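Odorant-binding protein 47 (Anopheles gambiae, PDB 3PM2) binds small hydrophobic odorants and is thought to carry them through the aqueous fluid that surrounds the olfactory sensory dendrites of the mosquito. Local coordinates at residues I72-E75 and A76-L80. Sequence-based numbering, arbitrary orientation.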
# COMPACT_ATOMS: atom_id res chain seq x y z
N ILE A 72 -3.54 -10.31 -8.88
CA ILE A 72 -2.29 -10.35 -8.10
C ILE A 72 -2.01 -11.81 -7.75
O ILE A 72 -2.92 -12.53 -7.34
CB ILE A 72 -2.34 -9.44 -6.84
CG1 ILE A 72 -2.55 -7.94 -7.20
CG2 ILE A 72 -1.11 -9.66 -5.92
CD1 ILE A 72 -1.35 -7.22 -8.01
N ASP A 73 -0.76 -12.26 -7.96
CA ASP A 73 -0.37 -13.64 -7.67
C ASP A 73 -0.16 -13.76 -6.17
O ASP A 73 0.90 -13.39 -5.65
CB ASP A 73 0.92 -13.97 -8.46
CG ASP A 73 1.48 -15.38 -8.30
OD1 ASP A 73 1.10 -16.07 -7.32
OD2 ASP A 73 2.35 -15.76 -9.10
N ARG A 74 -1.19 -14.24 -5.46
CA ARG A 74 -1.13 -14.39 -4.00
C ARG A 74 -0.00 -15.32 -3.51
O ARG A 74 0.64 -15.02 -2.50
CB ARG A 74 -2.50 -14.83 -3.44
CG ARG A 74 -2.51 -14.92 -1.92
CD ARG A 74 -3.88 -15.20 -1.39
NE ARG A 74 -3.81 -15.43 0.05
CZ ARG A 74 -4.85 -15.42 0.86
NH1 ARG A 74 -6.07 -15.18 0.38
NH2 ARG A 74 -4.69 -15.64 2.15
N GLU A 75 0.25 -16.42 -4.22
CA GLU A 75 1.30 -17.37 -3.84
C GLU A 75 2.68 -16.71 -3.86
O GLU A 75 3.37 -16.72 -2.85
CB GLU A 75 1.25 -18.63 -4.72
CG GLU A 75 -0.00 -19.49 -4.51
CD GLU A 75 -1.33 -18.87 -4.92
OE1 GLU A 75 -1.37 -18.11 -5.92
OE2 GLU A 75 -2.33 -19.08 -4.19
N ALA A 76 3.02 -16.06 -4.98
CA ALA A 76 4.29 -15.37 -5.14
C ALA A 76 4.40 -14.17 -4.19
O ALA A 76 5.47 -13.95 -3.63
CB ALA A 76 4.49 -14.93 -6.58
N LEU A 77 3.28 -13.42 -3.98
CA LEU A 77 3.30 -12.28 -3.05
C LEU A 77 3.60 -12.76 -1.63
O LEU A 77 4.39 -12.13 -0.93
CB LEU A 77 1.96 -11.51 -3.10
CG LEU A 77 1.81 -10.39 -2.07
CD1 LEU A 77 1.05 -9.25 -2.66
CD2 LEU A 77 1.07 -10.89 -0.82
N THR A 78 2.96 -13.87 -1.20
CA THR A 78 3.16 -14.44 0.14
C THR A 78 4.62 -14.86 0.31
O THR A 78 5.20 -14.56 1.34
CB THR A 78 2.16 -15.58 0.40
OG1 THR A 78 0.84 -15.05 0.21
CG2 THR A 78 2.28 -16.20 1.80
N LYS A 79 5.20 -15.54 -0.70
CA LYS A 79 6.61 -15.95 -0.70
C LYS A 79 7.55 -14.75 -0.48
O LYS A 79 8.47 -14.83 0.35
CB LYS A 79 6.95 -16.69 -2.00
CG LYS A 79 8.28 -17.44 -1.94
CD LYS A 79 8.46 -18.40 -3.12
CE LYS A 79 9.86 -18.97 -3.21
NZ LYS A 79 10.57 -18.58 -4.46
N LEU A 80 7.30 -13.63 -1.19
CA LEU A 80 8.11 -12.41 -1.04
C LEU A 80 8.00 -11.79 0.33
O LEU A 80 9.03 -11.45 0.91
CB LEU A 80 7.80 -11.37 -2.13
CG LEU A 80 8.31 -11.69 -3.52
CD1 LEU A 80 7.78 -10.69 -4.51
CD2 LEU A 80 9.85 -11.76 -3.56
O HOH W 1 -1.21 -16.25 1.47
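The carboxylate of Asp73 leans over Ala76: its OD1 accepts from Ala76 N at 3.0 Å in an almost straight bond, yet the amide meets that oxygen from above the carboxylate plane, 63° out of it. Asp73 OD2 lies 3.4 Å from Ala76 CB. The other flat group, the Arg74 guanidinium, has a water in its plane at one edge; NE donates to this water, which in turn donates to Thr78 OG1. Arg74 NH2 makes a salt bridge to Asp101 of helix 92-109, and the extended arginine chain suits that span, the side chain also touching Ile100 and Phe104 of that helix. Asp73 is the N-cap of helix 74-85, entered directly from the short hairpin strand 71-72. Setting CG anti to the backbone N (chi1 -180°) folds the carboxylate back over the first turn, where a short acidic side chain can take up an amide that has no preceding helical carbonyl; its charge would also suit the helix dipole. The first backbone bond of the helix follows, Leu77 N to Asp73 O at 2.9 Å. The next carbonyl, that of Arg74, accepts twice at its O, from Thr78 N at 2.9 Å and Thr78 OG1 at 2.7 Å, reached from opposite faces of the carbonyl plane. Threonine fits here because a hydroxyl on CB is short enough to reach the carbonyl one turn back, and chi1 of -57° places OG1 beside the backbone N, facing Arg74 O. On the inner side, branched Ile72 lays CG2 against Leu77 CD1 at 3.9 Å, and both apolar side chains continue onto Met61 of helix 55-63 and onto helix 133-147.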